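Local coordinates for protein histidine acid phosphatase (Hafnia alvei, PDB 4ARU) that belongs to the histidine acid phosphatases, in branch 2 of the histidine phosphatase superfamily, at residues 52-63 / 355-366. Sequence-based numbering, arbitrary orientation.
Sequences RGEHLISLMGGF and VYQTLAQLHDQA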
loop_
_atom_site.group_PDB
_atom_site.type_symbol
_atom_site.label_atom_id
_atom_site.label_comp_id
_atom_site.label_asym_id
_atom_site.label_seq_id
_atom_site.Cartn_x
_atom_site.Cartn_y
_atom_site.Cartn_z
ATOM N N ARG A 52 13.979 12.075 4.587
ATOM C CA ARG A 52 13.394 11.519 5.794
ATOM C C ARG A 52 12.614 10.238 5.486
ATOM O O ARG A 52 12.665 9.307 6.252
ATOM C CB ARG A 52 12.505 12.564 6.484
ATOM C CG ARG A 52 11.692 12.030 7.633
ATOM C CD ARG A 52 11.308 13.162 8.515
ATOM N NE ARG A 52 10.270 12.760 9.447
ATOM C CZ ARG A 52 10.126 13.209 10.676
ATOM N NH1 ARG A 52 10.977 14.058 11.226
ATOM N NH2 ARG A 52 9.090 12.757 11.358
ATOM N N GLY A 53 11.852 10.214 4.388
ATOM C CA GLY A 53 11.162 9.026 3.956
ATOM C C GLY A 53 12.126 7.858 3.777
ATOM O O GLY A 53 11.841 6.705 4.141
ATOM N N GLU A 54 13.261 8.146 3.142
ATOM C CA GLU A 54 14.273 7.111 2.990
ATOM C C GLU A 54 14.763 6.595 4.312
ATOM O O GLU A 54 14.907 5.375 4.526
ATOM C CB GLU A 54 15.426 7.646 2.142
ATOM C CG GLU A 54 15.068 7.891 0.698
ATOM C CD GLU A 54 16.171 8.640 -0.046
ATOM O OE1 GLU A 54 16.310 9.866 0.096
ATOM O OE2 GLU A 54 16.950 7.993 -0.791
ATOM N N HIS A 55 15.044 7.502 5.226
ATOM C CA HIS A 55 15.491 7.124 6.583
ATOM C C HIS A 55 14.461 6.215 7.258
ATOM O O HIS A 55 14.778 5.185 7.832
ATOM C CB HIS A 55 15.785 8.355 7.412
ATOM C CG HIS A 55 16.132 8.040 8.828
ATOM N ND1 HIS A 55 17.230 7.276 9.188
ATOM C CD2 HIS A 55 15.467 8.308 9.972
ATOM C CE1 HIS A 55 17.242 7.141 10.508
ATOM N NE2 HIS A 55 16.194 7.768 11.002
ATOM N N LEU A 56 13.211 6.617 7.169
ATOM C CA LEU A 56 12.127 5.849 7.762
ATOM C C LEU A 56 12.012 4.467 7.168
ATOM O O LEU A 56 11.722 3.521 7.904
ATOM C CB LEU A 56 10.801 6.650 7.696
ATOM C CG LEU A 56 10.686 7.863 8.627
ATOM C CD1 LEU A 56 9.535 8.740 8.212
ATOM C CD2 LEU A 56 10.529 7.426 10.073
ATOM N N ILE A 57 12.201 4.311 5.854
ATOM C CA ILE A 57 12.239 2.993 5.247
ATOM C C ILE A 57 13.426 2.206 5.751
ATOM O O ILE A 57 13.283 0.999 6.024
ATOM C CB ILE A 57 12.270 3.086 3.719
ATOM C CG1 ILE A 57 10.981 3.662 3.182
ATOM C CG2 ILE A 57 12.555 1.711 3.092
ATOM C CD1 ILE A 57 9.721 2.831 3.398
ATOM N N SER A 58 14.598 2.841 5.881
ATOM C CA SER A 58 15.758 2.112 6.417
ATOM C C SER A 58 15.495 1.609 7.842
ATOM O O SER A 58 15.948 0.523 8.182
ATOM C CB SER A 58 17.025 2.961 6.363
ATOM O OG SER A 58 17.071 3.916 7.404
ATOM N N LEU A 59 14.726 2.371 8.636
ATOM C CA LEU A 59 14.394 1.907 10.002
ATOM C C LEU A 59 13.567 0.603 9.880
ATOM O O LEU A 59 13.791 -0.362 10.640
ATOM C CB LEU A 59 13.642 2.985 10.824
ATOM C CG LEU A 59 14.452 4.211 11.158
ATOM C CD1 LEU A 59 13.565 5.206 11.927
ATOM C CD2 LEU A 59 15.705 3.899 11.963
ATOM N N MET A 60 12.616 0.554 8.966
ATOM C CA MET A 60 11.877 -0.685 8.677
ATOM C C MET A 60 12.805 -1.814 8.233
ATOM O O MET A 60 12.660 -2.947 8.698
ATOM C CB MET A 60 10.764 -0.472 7.650
ATOM C CG MET A 60 9.620 0.365 8.179
ATOM S SD MET A 60 8.542 -0.557 9.294
ATOM C CE MET A 60 7.575 -1.563 8.167
ATOM N N GLY A 61 13.756 -1.512 7.347
ATOM C CA GLY A 61 14.749 -2.523 6.930
ATOM C C GLY A 61 15.466 -3.122 8.124
ATOM O O GLY A 61 15.669 -4.334 8.180
ATOM N N GLY A 62 15.896 -2.280 9.051
ATOM C CA GLY A 62 16.556 -2.725 10.299
ATOM C C GLY A 62 15.639 -3.607 11.120
ATOM O O GLY A 62 16.104 -4.566 11.726
ATOM N N PHE A 63 14.364 -3.275 11.172
ATOM C CA PHE A 63 13.413 -4.104 11.916
ATOM C C PHE A 63 13.276 -5.472 11.249
ATOM O O PHE A 63 13.330 -6.518 11.918
ATOM C CB PHE A 63 12.052 -3.423 11.993
ATOM C CG PHE A 63 11.018 -4.283 12.681
ATOM C CD1 PHE A 63 11.102 -4.510 14.055
ATOM C CD2 PHE A 63 10.048 -4.943 11.944
ATOM C CE1 PHE A 63 10.171 -5.339 14.699
ATOM C CE2 PHE A 63 9.130 -5.774 12.570
ATOM C CZ PHE A 63 9.208 -5.963 13.952
ATOM N N VAL A 355 2.649 -5.078 8.225
ATOM C CA VAL A 355 3.711 -4.573 9.120
ATOM C C VAL A 355 3.953 -3.110 8.777
ATOM O O VAL A 355 3.985 -2.748 7.595
ATOM C CB VAL A 355 4.996 -5.400 8.934
ATOM C CG1 VAL A 355 6.138 -4.898 9.824
ATOM C CG2 VAL A 355 4.719 -6.864 9.256
ATOM N N TYR A 356 4.025 -2.274 9.789
ATOM C CA TYR A 356 3.951 -0.815 9.601
ATOM C C TYR A 356 4.465 -0.031 10.767
ATOM O O TYR A 356 4.548 -0.537 11.874
ATOM C CB TYR A 356 2.490 -0.432 9.342
ATOM C CG TYR A 356 1.648 -0.663 10.574
ATOM C CD1 TYR A 356 1.195 -1.928 10.921
ATOM C CD2 TYR A 356 1.340 0.394 11.467
ATOM C CE1 TYR A 356 0.421 -2.132 12.032
ATOM C CE2 TYR A 356 0.620 0.184 12.607
ATOM C CZ TYR A 356 0.186 -1.109 12.906
ATOM O OH TYR A 356 -0.523 -1.323 14.049
ATOM N N GLN A 357 4.826 1.216 10.480
ATOM C CA GLN A 357 5.066 2.195 11.493
ATOM C C GLN A 357 3.760 2.890 11.877
ATOM O O GLN A 357 2.990 3.319 11.008
ATOM C CB GLN A 357 6.069 3.216 10.999
ATOM C CG GLN A 357 7.493 2.670 10.982
ATOM C CD GLN A 357 8.322 3.169 9.817
ATOM O OE1 GLN A 357 7.931 3.007 8.646
ATOM N NE2 GLN A 357 9.526 3.611 10.114
ATOM N N THR A 358 3.547 3.002 13.174
ATOM C CA THR A 358 2.471 3.835 13.693
ATOM C C THR A 358 2.674 5.269 13.288
ATOM O O THR A 358 3.761 5.694 12.871
ATOM C CB THR A 358 2.330 3.761 15.212
ATOM O OG1 THR A 358 3.462 4.386 15.826
ATOM C CG2 THR A 358 2.177 2.364 15.723
ATOM N N LEU A 359 1.622 6.058 13.374
ATOM C CA LEU A 359 1.733 7.464 13.073
ATOM C C LEU A 359 2.810 8.155 13.930
ATOM O O LEU A 359 3.605 8.955 13.405
ATOM C CB LEU A 359 0.370 8.192 13.202
ATOM C CG LEU A 359 0.308 9.582 12.536
ATOM C CD1 LEU A 359 0.716 9.591 11.073
ATOM C CD2 LEU A 359 -1.110 10.147 12.761
ATOM N N ALA A 360 2.853 7.779 15.206
ATOM C CA ALA A 360 3.872 8.286 16.136
ATOM C C ALA A 360 5.286 7.821 15.731
ATOM O O ALA A 360 6.247 8.595 15.827
ATOM C CB ALA A 360 3.587 7.829 17.541
ATOM N N GLN A 361 5.407 6.551 15.332
ATOM C CA GLN A 361 6.712 6.041 14.938
ATOM C C GLN A 361 7.249 6.783 13.740
ATOM O O GLN A 361 8.484 6.998 13.627
ATOM C CB GLN A 361 6.658 4.552 14.663
ATOM C CG GLN A 361 6.600 3.738 15.952
ATOM C CD GLN A 361 6.320 2.260 15.732
ATOM O OE1 GLN A 361 5.633 1.863 14.811
ATOM N NE2 GLN A 361 6.881 1.409 16.615
ATOM N N LEU A 362 6.372 7.145 12.810
ATOM C CA LEU A 362 6.759 7.948 11.675
ATOM C C LEU A 362 7.155 9.358 12.135
ATOM O O LEU A 362 8.216 9.890 11.786
ATOM C CB LEU A 362 5.634 8.047 10.634
ATOM C CG LEU A 362 5.272 6.759 9.936
ATOM C CD1 LEU A 362 3.948 6.925 9.174
ATOM C CD2 LEU A 362 6.354 6.207 9.000
ATOM N N HIS A 363 6.280 10.007 12.893
ATOM C CA HIS A 363 6.491 11.380 13.294
ATOM C C HIS A 363 7.748 11.575 14.158
ATOM O O HIS A 363 8.467 12.562 14.011
ATOM C CB HIS A 363 5.274 11.867 14.078
ATOM C CG HIS A 363 5.287 13.322 14.423
ATOM N ND1 HIS A 363 5.213 14.342 13.490
ATOM C CD2 HIS A 363 5.296 13.921 15.623
ATOM C CE1 HIS A 363 5.226 15.506 14.115
ATOM N NE2 HIS A 363 5.287 15.280 15.414
ATOM N N ASP A 364 7.999 10.596 15.030
ATOM C CA ASP A 364 9.133 10.621 15.920
ATOM C C ASP A 364 10.400 9.953 15.334
ATOM O O ASP A 364 11.437 9.943 15.996
ATOM C CB ASP A 364 8.742 9.934 17.233
ATOM C CG ASP A 364 7.691 10.707 18.028
ATOM O OD1 ASP A 364 7.515 11.916 17.823
ATOM O OD2 ASP A 364 7.069 10.077 18.928
ATOM N N GLN A 365 10.265 9.325 14.175
ATOM C CA GLN A 365 11.372 8.553 13.569
ATOM C C GLN A 365 11.942 7.530 14.564
ATOM O O GLN A 365 13.162 7.443 14.811
ATOM C CB GLN A 365 12.471 9.439 13.048
ATOM C CG GLN A 365 11.997 10.521 12.105
ATOM C CD GLN A 365 13.144 11.260 11.488
ATOM O OE1 GLN A 365 13.602 10.906 10.388
ATOM N NE2 GLN A 365 13.658 12.264 12.210
ATOM N N ALA A 366 11.033 6.772 15.169
ATOM C CA ALA A 366 11.390 5.859 16.214
ATOM C C ALA A 366 12.258 4.728 15.710
ATOM O O ALA A 366 11.886 4.068 14.736
ATOM C CB ALA A 366 10.127 5.294 16.873
HETATM O O HOH W 1 10.427 15.172 13.661
HETATM O O HOH W 2 15.630 7.826 13.756
#
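The side chain of Gln365 lies over one face of the Arg52 guanidinium, CG 3.6 Å above its plane, and the amide stacks almost parallel to it, the planes 11° apart. At the edge of the guanidinium, near its plane, sit His363 O and a water; Arg52 NH2 donates to His363 O at 2.7 Å, meeting it from above the carbonyl plane, and makes a weak bond to Leu362 O. The water accepts from Arg52 NH1 and donates, at the longer 3.3 Å, to His363 O, while NE, at the end of an extended chain (chi1 172°), is hydrogen-bonded to Ala229 O at the end of helix 213-229, which fixes the rotation of the group. The same Gln365 amide points its OE1 at the edge of the His55 ring, 3.2 Å from CD2, with the two planes nearly perpendicular. Leu59 CG lies over one face of that ring, toward the rim, and a second water links His55 NE2 to Gln365 O.

Further along helix 52-63, Gln357 NE2 donates to Leu56 O at 3.1 Å, fairly straight at 158°, on the face of that carbonyl away from Met60 N, so the helical bond is kept. Its OE1 lies against Met60 CG. In the conformer given, the bent Met60 chain brings CE to Val355 CG1 (4.0 Å), the methyl that Phe63 CE2 also touches. Leu56 packs its methyls on Leu362 and Gln365.

The carbonyls that Arg52 meets belong to the last turn before Gln365, whose positive phi makes a Schellman motif; helix 359-363 opens with a Thr358-Gln361 capping box. With Met60 and Phe63 on Val355, helix 51-70 packs against the exit of strand 348-356 from the mixed sheet of this histidine phosphatase fold.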